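Local coordinates for protein transcription factor tau subunit sfc1 (Schizosaccharomyces pombe, PDB 4BJI) that forms part of the TFIIIC complex, binding box A promoter sites of tRNA genes so that TFIIIB and then RNA polymerase III can be recruited, at residues 12-23 and 76-86. Sequence-based numbering, arbitrary orientation. Where two conformers were deposited one is given.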
loop_
_atom_site.group_PDB
_atom_site.type_symbol
_atom_site.label_atom_id
_atom_site.label_comp_id
_atom_site.label_asym_id
_atom_site.label_seq_id
_atom_site.Cartn_x
_atom_site.Cartn_y
_atom_site.Cartn_z
ATOM N N ILE A 12 15.505 8.464 5.654
ATOM C CA ILE A 12 14.223 8.517 4.962
ATOM C C ILE A 12 13.486 9.791 5.384
ATOM O O ILE A 12 13.490 10.177 6.563
ATOM C CB ILE A 12 13.387 7.266 5.280
ATOM C CG1 ILE A 12 12.107 7.209 4.436
ATOM C CG2 ILE A 12 13.052 7.206 6.776
ATOM C CD1 ILE A 12 12.347 6.884 3.008
ATOM N N ILE A 13 12.938 10.487 4.398
ATOM C CA ILE A 13 12.062 11.628 4.640
ATOM C C ILE A 13 10.639 11.148 4.736
ATOM O O ILE A 13 10.187 10.409 3.855
ATOM C CB ILE A 13 12.174 12.651 3.490
ATOM C CG1 ILE A 13 13.622 13.131 3.353
ATOM C CG2 ILE A 13 11.213 13.820 3.715
ATOM C CD1 ILE A 13 13.901 13.820 2.057
ATOM N N THR A 14 9.974 11.508 5.831
ATOM C CA THR A 14 8.593 11.120 6.054
ATOM C C THR A 14 7.648 12.283 5.823
ATOM O O THR A 14 8.005 13.444 6.002
ATOM C CB THR A 14 8.377 10.554 7.432
ATOM O OG1 THR A 14 8.699 11.562 8.405
ATOM C CG2 THR A 14 9.220 9.315 7.637
ATOM N N THR A 15 6.431 11.934 5.386
ATOM C CA THR A 15 5.355 12.893 5.108
ATOM C C THR A 15 4.040 12.459 5.745
ATOM O O THR A 15 3.795 11.295 6.018
ATOM C CB THR A 15 5.079 13.065 3.571
ATOM O OG1 THR A 15 4.920 11.795 2.965
ATOM C CG2 THR A 15 6.203 13.815 2.896
ATOM N N ASN A 16 3.177 13.450 5.961
ATOM C CA ASN A 16 1.760 13.198 6.193
ATOM C C ASN A 16 0.927 14.033 5.223
ATOM O O ASN A 16 1.454 14.824 4.445
ATOM C CB ASN A 16 1.402 13.446 7.658
ATOM C CG ASN A 16 1.585 14.896 8.086
ATOM O OD1 ASN A 16 1.057 15.825 7.456
ATOM N ND2 ASN A 16 2.285 15.094 9.185
HETATM N N MSE A 17 -0.390 13.860 5.296
HETATM C CA MSE A 17 -1.289 14.468 4.327
HETATM C C MSE A 17 -1.320 15.983 4.365
HETATM O O MSE A 17 -1.806 16.621 3.418
HETATM C CB MSE A 17 -2.709 13.942 4.514
HETATM C CG MSE A 17 -2.850 12.489 4.029
HETATM SE SE MSE A 17 -2.782 12.308 2.083
HETATM C CE MSE A 17 -4.481 13.126 1.719
ATOM N N GLY A 18 -0.834 16.554 5.448
ATOM C CA GLY A 18 -0.782 17.999 5.570
ATOM C C GLY A 18 0.419 18.676 4.940
ATOM O O GLY A 18 0.477 19.924 4.910
ATOM N N VAL A 19 1.365 17.918 4.407
ATOM C CA VAL A 19 2.623 18.504 3.895
ATOM C C VAL A 19 2.319 19.404 2.693
ATOM O O VAL A 19 1.531 19.051 1.823
ATOM C CB VAL A 19 3.643 17.407 3.517
ATOM C CG1 VAL A 19 3.252 16.627 2.208
ATOM C CG2 VAL A 19 5.035 18.029 3.368
ATOM N N GLU A 20 2.941 20.584 2.636
ATOM C CA GLU A 20 2.623 21.497 1.536
ATOM C C GLU A 20 3.053 20.936 0.170
ATOM O O GLU A 20 2.254 20.864 -0.772
ATOM C CB GLU A 20 3.272 22.865 1.768
ATOM C CG GLU A 20 2.787 23.909 0.780
ATOM C CD GLU A 20 3.447 25.261 0.980
ATOM O OE1 GLU A 20 3.733 25.621 2.143
ATOM O OE2 GLU A 20 3.689 25.956 -0.030
ATOM N N SER A 21 4.303 20.533 0.076
ATOM C CA SER A 21 4.870 19.989 -1.150
ATOM C C SER A 21 5.586 18.692 -0.807
ATOM O O SER A 21 6.304 18.628 0.192
ATOM C CB SER A 21 5.871 20.977 -1.755
ATOM O OG SER A 21 5.280 22.248 -1.957
ATOM N N VAL A 22 5.405 17.663 -1.620
ATOM C CA VAL A 22 6.116 16.412 -1.379
ATOM C C VAL A 22 7.615 16.542 -1.708
ATOM O O VAL A 22 8.042 17.345 -2.539
ATOM C CB VAL A 22 5.505 15.217 -2.141
ATOM C CG1 VAL A 22 4.046 15.075 -1.783
ATOM C CG2 VAL A 22 5.705 15.381 -3.644
ATOM N N PRO A 23 8.436 15.711 -1.061
ATOM C CA PRO A 23 9.869 15.734 -1.309
ATOM C C PRO A 23 10.228 15.509 -2.785
ATOM O O PRO A 23 9.634 14.640 -3.434
ATOM C CB PRO A 23 10.368 14.555 -0.465
ATOM C CG PRO A 23 9.381 14.433 0.632
ATOM C CD PRO A 23 8.056 14.732 -0.024
ATOM N N PRO A 76 15.622 5.425 0.504
ATOM C CA PRO A 76 15.740 6.872 0.696
ATOM C C PRO A 76 16.455 7.614 -0.427
ATOM O O PRO A 76 16.437 8.850 -0.503
ATOM C CB PRO A 76 16.544 6.974 2.019
ATOM C CG PRO A 76 16.175 5.778 2.758
ATOM C CD PRO A 76 16.165 4.713 1.684
ATOM N N TYR A 77 17.099 6.856 -1.320
ATOM C CA TYR A 77 17.726 7.471 -2.474
ATOM C C TYR A 77 16.763 7.797 -3.605
ATOM O O TYR A 77 17.104 8.552 -4.512
ATOM C CB TYR A 77 18.852 6.574 -3.025
ATOM C CG TYR A 77 20.114 6.623 -2.187
ATOM C CD1 TYR A 77 20.296 5.773 -1.110
ATOM C CD2 TYR A 77 21.092 7.569 -2.448
ATOM C CE1 TYR A 77 21.446 5.845 -0.317
ATOM C CE2 TYR A 77 22.239 7.646 -1.666
ATOM C CZ TYR A 77 22.392 6.785 -0.615
ATOM O OH TYR A 77 23.554 6.876 0.138
ATOM N N LEU A 78 15.547 7.237 -3.539
ATOM C CA LEU A 78 14.573 7.357 -4.616
ATOM C C LEU A 78 13.181 7.793 -4.191
ATOM O O LEU A 78 12.382 8.136 -5.048
ATOM C CB LEU A 78 14.405 6.015 -5.328
ATOM C CG LEU A 78 15.651 5.429 -5.963
ATOM C CD1 LEU A 78 15.331 4.063 -6.491
ATOM C CD2 LEU A 78 16.194 6.339 -7.059
ATOM N N SER A 79 12.874 7.723 -2.906
ATOM C CA SER A 79 11.494 7.813 -2.449
ATOM C C SER A 79 11.399 8.412 -1.059
ATOM O O SER A 79 12.399 8.436 -0.330
ATOM C CB SER A 79 10.839 6.423 -2.465
ATOM O OG SER A 79 11.410 5.560 -1.488
ATOM N N TYR A 80 10.194 8.854 -0.706
ATOM C CA TYR A 80 9.858 9.318 0.636
ATOM C C TYR A 80 8.735 8.424 1.185
ATOM O O TYR A 80 8.093 7.694 0.421
ATOM C CB TYR A 80 9.436 10.804 0.603
ATOM C CG TYR A 80 8.191 11.105 -0.204
ATOM C CD1 TYR A 80 8.242 11.306 -1.585
ATOM C CD2 TYR A 80 6.953 11.171 0.404
ATOM C CE1 TYR A 80 7.075 11.581 -2.320
ATOM C CE2 TYR A 80 5.799 11.415 -0.312
ATOM C CZ TYR A 80 5.859 11.643 -1.661
ATOM O OH TYR A 80 4.682 11.871 -2.348
ATOM N N LEU A 81 8.468 8.477 2.478
ATOM C CA LEU A 81 7.594 7.536 3.152
ATOM C C LEU A 81 6.433 8.226 3.851
ATOM O O LEU A 81 6.651 9.130 4.658
ATOM C CB LEU A 81 8.399 6.773 4.207
ATOM C CG LEU A 81 7.648 5.837 5.142
ATOM C CD1 LEU A 81 6.971 4.701 4.427
ATOM C CD2 LEU A 81 8.609 5.278 6.225
ATOM N N TRP A 82 5.211 7.827 3.548
ATOM C CA TRP A 82 4.039 8.342 4.271
ATOM C C TRP A 82 3.904 7.673 5.626
ATOM O O TRP A 82 3.970 6.442 5.709
ATOM C CB TRP A 82 2.769 8.055 3.475
ATOM C CG TRP A 82 2.728 8.762 2.158
ATOM C CD1 TRP A 82 3.157 8.282 0.966
ATOM C CD2 TRP A 82 2.255 10.096 1.896
ATOM N NE1 TRP A 82 2.968 9.208 -0.027
ATOM C CE2 TRP A 82 2.423 10.343 0.522
ATOM C CE3 TRP A 82 1.711 11.111 2.699
ATOM C CZ2 TRP A 82 2.082 11.566 -0.065
ATOM C CZ3 TRP A 82 1.364 12.305 2.118
ATOM C CH2 TRP A 82 1.565 12.535 0.755
ATOM N N THR A 83 3.710 8.439 6.693
ATOM C CA THR A 83 3.540 7.753 7.988
ATOM C C THR A 83 2.119 7.734 8.496
ATOM O O THR A 83 1.863 7.189 9.558
ATOM C CB THR A 83 4.471 8.296 9.024
ATOM O OG1 THR A 83 4.363 9.701 8.998
ATOM C CG2 THR A 83 5.898 7.874 8.662
ATOM N N SER A 84 1.176 8.283 7.732
ATOM C CA SER A 84 -0.238 8.225 8.063
ATOM C C SER A 84 -1.022 8.571 6.797
ATOM O O SER A 84 -0.432 8.972 5.796
ATOM C CB SER A 84 -0.547 9.192 9.193
ATOM O OG SER A 84 -0.164 10.495 8.812
ATOM N N GLY A 85 -2.345 8.452 6.877
ATOM C CA GLY A 85 -3.207 8.805 5.770
ATOM C C GLY A 85 -3.433 7.642 4.805
ATOM O O GLY A 85 -3.017 6.491 5.079
ATOM N N PRO A 86 -4.071 7.919 3.676
ATOM C CA PRO A 86 -4.480 6.866 2.739
ATOM C C PRO A 86 -3.317 6.200 2.032
ATOM O O PRO A 86 -3.544 5.145 1.398
ATOM C CB PRO A 86 -5.402 7.593 1.747
ATOM C CG PRO A 86 -4.993 9.025 1.823
ATOM C CD PRO A 86 -4.549 9.247 3.269
HETATM O O HOH W 1 13.331 10.053 1.599
HETATM O O HOH W 2 -1.704 12.021 7.125
#
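Ile12 lays CG1 against Leu81 CB at 3.7 Å, and its CD1 runs on to the ring of Pro76; CG1 stands anti to the backbone N (chi1 -173°), which carries the chain to that side. Thr14 pairs with Leu81 and Thr15 with Trp82 in parallel: Leu81 N donates to Ile13 O, Thr15 N to Leu81 O and Thr83 N to Thr15 O, each 2.9 Å long. A water adds a bridge at the start of this ladder, accepting from Ile13 N and donating to Ser79 O.

Thr15 turns its hydroxyl into the aromatic layer. In the conformer given, one of two, OG1 lies 3.2 Å above the Trp82 ring plane, displaced toward the rim, and meets the edge of Tyr80 at CD2; it finds no hydrogen-bond partner there, which the second conformer leaves doubtful. Asn16 OD1 closes an Asx turn onto Gly18 N. Selenomethionine Met17, bent at chi2 and chi3, packs its SE against CD of the Pro86 ring at 3.7 Å and passes obliquely beside Trp82 in a Met-aromatic contact.

After the turn the chain comes back against Tyr80. Val22 CG1 touches Tyr80 OH at 3.3 Å, while Pro23 CD sits over the centre of the Tyr80 ring, 11° off its normal, as a CH-pi contact. A leucine at Tyr80 would probably leave Pro23 CD without its aromatic face and Tyr96 O without the hydroxyl that bonds it.

In this DNA-binding domain, whose mixed sheet and helices are consistent with a winged-helix fold, strand 14-15 is an outermost strand of the sheet. Strand 79-82 lies between it and strand 90-93, where Thr92 OG1 bonds Trp82 NE1, and Ser79 touches Phe48 of helix 35-50.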